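Local atomic coordinates of fusolin (Unidentified entomopoxvirus, PDB entry 4OW5), a protein that crystallises in vivo into viral spindles that enhance virulence, and probably binds chitin through a domain of the lytic polysaccharide monooxygenase family. Residues Gln206-Leu211 and Cys228-Phe233; Asp31-Ala36 and Ser114-Pro119. All blocks are in the same frame, centred on the assembly; numbering follows the deposited sequence.

Interaction 1: Gln206-Leu211 and Cys228-Phe233; sequences QTQFVL and CADVIF
Phe209 lays its ring against Val231. The CB of Val231 stands over one face, 3.9 Å from the ring centroid, toward the rim. CG1 of Val231 comes to 3.4 Å from CZ of Phe209. With CG set between the backbone N and the carbonyl carbon (chi1 62°), the ring swings over the neighbouring strand, and the carbonyl oxygen of Val231 lies beneath the same face as its CB. Further out, the Phe209 and Phe233 rings are inclined by only 29° but so displaced that they hardly overlap. CE1 of Phe209 meets CE2 of Phe233 at 3.5 Å. Leu211 continues this apolar side, CD1 to Val231 CG2 at 3.8 Å. Ile153 of strand 147-154 also touches Phe209 and Leu211.

Below the side chains, the backbones of Phe209 and Val231 bond in both directions. Leu211 and Ala229 do the same. The bond from Phe209 N to Val231 O is almost straight, at 2.8 Å.

The other side, with Val210 and Asp230, is wetter. A water accepts a hydrogen bond from Gln208 NE2 and donates to Phe209 O and Asp230 OD1, the last at 2.7 Å. Asp230 OD1 also forms a salt bridge with Arg10, and Gln208 NE2 bonds Trp117 O. Before Phe209 the direct backbone pairing stops. There a second water, 2.8 Å from Thr207 O, links that oxygen to Phe233 N. Nearby, Thr207 packs on Thr207 of the second subunit.

The arrangement is an antiparallel beta hairpin of strands 209-217 and 223-234, within the fibronectin type III-like beta fold of this monooxygenase family.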
loop_
_atom_site.group_PDB
_atom_site.type_symbol
_atom_site.label_atom_id
_atom_site.label_comp_id
_atom_site.label_asym_id
_atom_site.label_seq_id
_atom_site.Cartn_x
_atom_site.Cartn_y
_atom_site.Cartn_z
ATOM N N GLN A 206 -5.177 1.892 5.871
ATOM C CA GLN A 206 -4.097 2.309 4.985
ATOM C C GLN A 206 -3.403 1.102 4.366
ATOM O O GLN A 206 -2.461 1.278 3.636
ATOM C CB GLN A 206 -3.095 3.166 5.793
ATOM C CG GLN A 206 -3.767 4.326 6.554
ATOM C CD GLN A 206 -4.650 5.191 5.672
ATOM O OE1 GLN A 206 -4.277 5.551 4.554
ATOM N NE2 GLN A 206 -5.812 5.605 6.170
ATOM N N THR A 207 -3.856 -0.113 4.651
ATOM C CA THR A 207 -3.283 -1.358 4.148
ATOM C C THR A 207 -4.387 -2.285 3.665
ATOM O O THR A 207 -5.560 -2.112 4.023
ATOM C CB THR A 207 -2.515 -2.038 5.289
ATOM O OG1 THR A 207 -3.418 -2.190 6.383
ATOM C CG2 THR A 207 -1.302 -1.253 5.737
ATOM N N GLN A 208 -3.992 -3.315 2.940
ATOM C CA GLN A 208 -4.923 -4.325 2.488
ATOM C C GLN A 208 -5.468 -5.051 3.721
ATOM O O GLN A 208 -4.721 -5.323 4.658
ATOM C CB GLN A 208 -4.251 -5.277 1.508
ATOM C CG GLN A 208 -5.181 -6.341 1.046
ATOM C CD GLN A 208 -4.698 -7.118 -0.132
ATOM O OE1 GLN A 208 -3.855 -6.672 -0.922
ATOM N NE2 GLN A 208 -5.192 -8.315 -0.251
ATOM N N PHE A 209 -6.779 -5.238 3.770
ATOM C CA PHE A 209 -7.445 -5.824 4.919
ATOM C C PHE A 209 -8.429 -6.896 4.501
ATOM O O PHE A 209 -8.651 -7.138 3.314
ATOM C CB PHE A 209 -8.149 -4.713 5.729
ATOM C CG PHE A 209 -9.228 -3.959 5.008
ATOM C CD1 PHE A 209 -8.916 -2.897 4.175
ATOM C CD2 PHE A 209 -10.561 -4.297 5.174
ATOM C CE1 PHE A 209 -9.920 -2.147 3.577
ATOM C CE2 PHE A 209 -11.562 -3.601 4.514
ATOM C CZ PHE A 209 -11.245 -2.501 3.754
ATOM N N VAL A 210 -9.000 -7.551 5.497
ATOM C CA VAL A 210 -9.958 -8.623 5.327
ATOM C C VAL A 210 -11.240 -8.244 6.038
ATOM O O VAL A 210 -11.221 -7.688 7.150
ATOM C CB VAL A 210 -9.391 -10.014 5.832
ATOM C CG1 VAL A 210 -10.503 -11.058 6.040
ATOM C CG2 VAL A 210 -8.339 -10.543 4.892
ATOM N N LEU A 211 -12.353 -8.514 5.362
ATOM C CA LEU A 211 -13.702 -8.433 5.913
ATOM C C LEU A 211 -14.142 -9.875 6.101
ATOM O O LEU A 211 -13.882 -10.694 5.218
ATOM C CB LEU A 211 -14.666 -7.648 5.004
ATOM C CG LEU A 211 -14.324 -6.157 4.876
ATOM C CD1 LEU A 211 -15.135 -5.471 3.840
ATOM C CD2 LEU A 211 -14.484 -5.445 6.188
ATOM N N CYS A 228 -14.180 -14.987 4.005
ATOM C CA CYS A 228 -13.204 -13.915 3.977
ATOM C C CYS A 228 -13.333 -13.166 2.681
ATOM O O CYS A 228 -13.476 -13.790 1.638
ATOM C CB CYS A 228 -11.782 -14.467 4.127
ATOM S SG CYS A 228 -11.455 -15.171 5.748
ATOM N N ALA A 229 -13.249 -11.840 2.730
ATOM C CA ALA A 229 -13.216 -10.984 1.544
ATOM C C ALA A 229 -12.011 -10.043 1.683
ATOM O O ALA A 229 -11.869 -9.375 2.703
ATOM C CB ALA A 229 -14.488 -10.203 1.412
ATOM N N ASP A 230 -11.165 -10.014 0.672
ATOM C CA ASP A 230 -9.958 -9.176 0.621
ATOM C C ASP A 230 -10.300 -7.817 0.000
ATOM O O ASP A 230 -10.952 -7.741 -1.042
ATOM C CB ASP A 230 -8.865 -9.876 -0.175
ATOM C CG ASP A 230 -8.522 -11.240 0.407
ATOM O OD1 ASP A 230 -7.981 -11.282 1.552
ATOM O OD2 ASP A 230 -8.807 -12.273 -0.268
ATOM N N VAL A 231 -9.875 -6.762 0.634
ATOM C CA VAL A 231 -10.201 -5.385 0.246
ATOM C C VAL A 231 -9.015 -4.433 0.487
ATOM O O VAL A 231 -8.266 -4.580 1.451
ATOM C CB VAL A 231 -11.451 -4.869 1.055
ATOM C CG1 VAL A 231 -11.949 -3.490 0.568
ATOM C CG2 VAL A 231 -12.603 -5.867 1.075
ATOM N N ILE A 232 -8.947 -3.378 -0.335
ATOM C CA ILE A 232 -7.977 -2.314 -0.197
ATOM C C ILE A 232 -8.595 -1.002 -0.648
ATOM O O ILE A 232 -9.338 -0.960 -1.622
ATOM C CB ILE A 232 -6.646 -2.597 -0.952
ATOM C CG1 ILE A 232 -5.519 -1.735 -0.362
ATOM C CG2 ILE A 232 -6.763 -2.427 -2.474
ATOM C CD1 ILE A 232 -4.111 -2.021 -0.977
ATOM N N PHE A 233 -8.280 0.069 0.052
ATOM C CA PHE A 233 -8.687 1.391 -0.369
ATOM C C PHE A 233 -7.575 1.939 -1.274
ATOM O O PHE A 233 -6.404 1.739 -0.970
ATOM C CB PHE A 233 -8.943 2.297 0.858
ATOM C CG PHE A 233 -10.232 1.924 1.539
ATOM C CD1 PHE A 233 -11.445 2.135 0.914
ATOM C CD2 PHE A 233 -10.232 1.363 2.808
ATOM C CE1 PHE A 233 -12.631 1.750 1.511
ATOM C CE2 PHE A 233 -11.428 1.021 3.429
ATOM C CZ PHE A 233 -12.627 1.245 2.781
HETATM O O HOH W 1 -6.725 0.018 2.572
HETATM O O HOH W 2 -6.818 -8.912 2.212
#

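Interaction 2: Asp31-Ala36 and Ser114-Pro119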
loop_
_atom_site.group_PDB
_atom_site.type_symbol
_atom_site.label_atom_id
_atom_site.label_comp_id
_atom_site.label_asym_id
_atom_site.label_seq_id
_atom_site.Cartn_x
_atom_site.Cartn_y
_atom_site.Cartn_z
ATOM N N ASP A 31 -4.619 -16.804 -11.114
ATOM C CA ASP A 31 -4.290 -15.993 -9.942
ATOM C C ASP A 31 -3.299 -16.793 -9.062
ATOM O O ASP A 31 -3.556 -17.963 -8.788
ATOM C CB ASP A 31 -5.541 -15.596 -9.166
ATOM C CG ASP A 31 -5.222 -14.746 -7.965
ATOM O OD1 ASP A 31 -5.066 -13.524 -8.135
ATOM O OD2 ASP A 31 -5.015 -15.317 -6.874
ATOM N N PRO A 32 -2.116 -16.235 -8.731
ATOM C CA PRO A 32 -1.131 -17.016 -7.957
ATOM C C PRO A 32 -1.640 -17.521 -6.603
ATOM O O PRO A 32 -1.233 -18.593 -6.177
ATOM C CB PRO A 32 0.030 -16.040 -7.749
ATOM C CG PRO A 32 -0.167 -14.959 -8.732
ATOM C CD PRO A 32 -1.601 -14.898 -9.089
ATOM N N MET A 33 -2.491 -16.747 -5.904
ATOM C CA MET A 33 -2.964 -17.173 -4.598
ATOM C C MET A 33 -4.059 -18.205 -4.737
ATOM O O MET A 33 -4.003 -19.170 -3.995
ATOM C CB MET A 33 -3.370 -15.987 -3.724
ATOM C CG MET A 33 -2.199 -15.130 -3.298
ATOM S SD MET A 33 -0.821 -16.043 -2.545
ATOM C CE MET A 33 -1.612 -16.734 -1.156
ATOM N N CYS A 34 -4.985 -18.104 -5.711
ATOM C CA CYS A 34 -5.925 -19.196 -5.951
ATOM C C CYS A 34 -5.143 -20.465 -6.354
ATOM O O CYS A 34 -5.456 -21.558 -5.889
ATOM C CB CYS A 34 -6.962 -18.833 -7.006
ATOM S SG CYS A 34 -7.984 -17.405 -6.554
ATOM N N ARG A 35 -4.118 -20.316 -7.181
ATOM C CA ARG A 35 -3.315 -21.469 -7.590
ATOM C C ARG A 35 -2.609 -22.098 -6.384
ATOM O O ARG A 35 -2.622 -23.315 -6.264
ATOM C CB ARG A 35 -2.302 -21.084 -8.675
ATOM C CG ARG A 35 -1.493 -22.275 -9.177
ATOM C CD ARG A 35 -0.739 -22.002 -10.465
ATOM N NE ARG A 35 0.306 -20.996 -10.299
ATOM C CZ ARG A 35 0.248 -19.714 -10.676
ATOM N NH1 ARG A 35 -0.835 -19.234 -11.274
ATOM N NH2 ARG A 35 1.272 -18.909 -10.458
ATOM N N ALA A 36 -1.973 -21.283 -5.522
ATOM C CA ALA A 36 -1.295 -21.770 -4.307
ATOM C C ALA A 36 -2.263 -22.468 -3.361
ATOM O O ALA A 36 -1.886 -23.467 -2.776
ATOM C CB ALA A 36 -0.637 -20.611 -3.565
ATOM N N SER A 114 -1.276 -17.515 3.637
ATOM C CA SER A 114 -1.006 -16.094 3.587
ATOM C C SER A 114 -0.244 -15.772 2.297
ATOM O O SER A 114 0.371 -16.647 1.693
ATOM C CB SER A 114 -0.243 -15.647 4.835
ATOM O OG SER A 114 0.951 -16.369 5.026
ATOM N N GLY A 115 -0.386 -14.547 1.857
ATOM C CA GLY A 115 0.200 -14.057 0.628
ATOM C C GLY A 115 -0.571 -12.928 -0.010
ATOM O O GLY A 115 -1.447 -12.320 0.629
ATOM N N SER A 116 -0.279 -12.692 -1.309
ATOM C CA SER A 116 -0.780 -11.554 -2.080
ATOM C C SER A 116 -2.191 -11.784 -2.635
ATOM O O SER A 116 -2.404 -11.679 -3.847
ATOM C CB SER A 116 0.190 -11.241 -3.218
ATOM O OG SER A 116 0.471 -12.383 -4.013
ATOM N N TRP A 117 -3.171 -12.055 -1.747
ATOM C CA TRP A 117 -4.554 -12.300 -2.164
ATOM C C TRP A 117 -5.073 -11.098 -2.932
ATOM O O TRP A 117 -4.781 -9.985 -2.526
ATOM C CB TRP A 117 -5.460 -12.599 -0.969
ATOM C CG TRP A 117 -5.206 -13.950 -0.374
ATOM C CD1 TRP A 117 -4.439 -14.250 0.715
ATOM C CD2 TRP A 117 -5.661 -15.195 -0.897
ATOM N NE1 TRP A 117 -4.505 -15.601 0.973
ATOM C CE2 TRP A 117 -5.162 -16.212 -0.056
ATOM C CE3 TRP A 117 -6.471 -15.551 -1.989
ATOM C CZ2 TRP A 117 -5.442 -17.550 -0.273
ATOM C CZ3 TRP A 117 -6.745 -16.889 -2.202
ATOM C CH2 TRP A 117 -6.248 -17.863 -1.347
ATOM N N THR A 118 -5.783 -11.314 -4.055
ATOM C CA THR A 118 -6.254 -10.214 -4.887
ATOM C C THR A 118 -7.430 -9.546 -4.189
ATOM O O THR A 118 -8.441 -10.212 -3.945
ATOM C CB THR A 118 -6.641 -10.667 -6.291
ATOM O OG1 THR A 118 -5.512 -11.272 -6.896
ATOM C CG2 THR A 118 -7.149 -9.491 -7.181
ATOM N N PRO A 119 -7.339 -8.231 -3.910
ATOM C CA PRO A 119 -8.456 -7.567 -3.250
ATOM C C PRO A 119 -9.387 -6.858 -4.179
ATOM O O PRO A 119 -9.035 -6.514 -5.292
ATOM C CB PRO A 119 -7.737 -6.537 -2.388
ATOM C CG PRO A 119 -6.600 -6.065 -3.319
ATOM C CD PRO A 119 -6.186 -7.315 -4.068
HETATM O O HOH W 3 -6.528 -13.951 -5.184
HETATM O O HOH W 4 -2.936 -13.312 -6.104
#
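Met33 curls round so that both ends of its side chain meet the loop at Trp117. Its CB sits over one face of the indole, 3.7 Å from the centroid of the six-membered ring. Bends at chi2 and chi3 then bring CE back to the same indole, 3.8 Å from Trp117 NE1, which is itself hydrogen-bonded to Val113 O. SD stands above the five-membered ring, 5.0 Å from its centroid, a distant Met-aromatic contact. CG packs on the backbone of Ser116, 3.4 Å from its C. CE also packs on Gly115 CA and reaches the carbonyl oxygen of Ser114.

Ser116 centres an inverse gamma turn, with a weak bond from Trp117 N to Gly115 O. Asp31 is the N-cap of helix 32-47. Its OD2 takes the N-H of Cys34 on the anti lone pair, at 3.0 Å, and that of Met33 weakly. Cys34 is tied to helix 10-17 by its disulfide with Cys14. The contact thus seats the start of a helix against the loop leading to strand 120-123, within the monooxygenase-family domain and away from the annotated metal sites.

The other carboxylate oxygen, OD1, accepts from Thr118 OG1 at 2.6 Å. The hydroxyl comes from the syn side, 25° out of the carboxylate plane. CG of Asp31 lies anti to the backbone N (chi1 -179°), which carries the carboxylate across to Thr118. A water adds a second link, giving to Asp31 OD2 at 2.6 Å and accepting from Thr118 N. Ser116 OG turns to Gly238 N of the second subunit, and Met33 packs on the same Gly238.

In the fold
From the N terminus, the chain enters interaction 2 at the start of helix 32-47. It then runs through sequence that includes much of that helix and the helices 52-64 and 80-87, and segment 114-119 closes this long loop of 77 intervening residues. Strand 120-123 follows at once. After several further strands the chain reaches segment 206-211, and interaction 1 closes a short hairpin at 228-233. The two loops are in series and neither encloses the other. Trp117, Pro119, Gln208 and Asp230 join the contacts directly, and strand 120-123 pairs parallel with strand 223-234. Together they tie helix 32-47 to the mixed sheet. Both contacts also touch the second subunit.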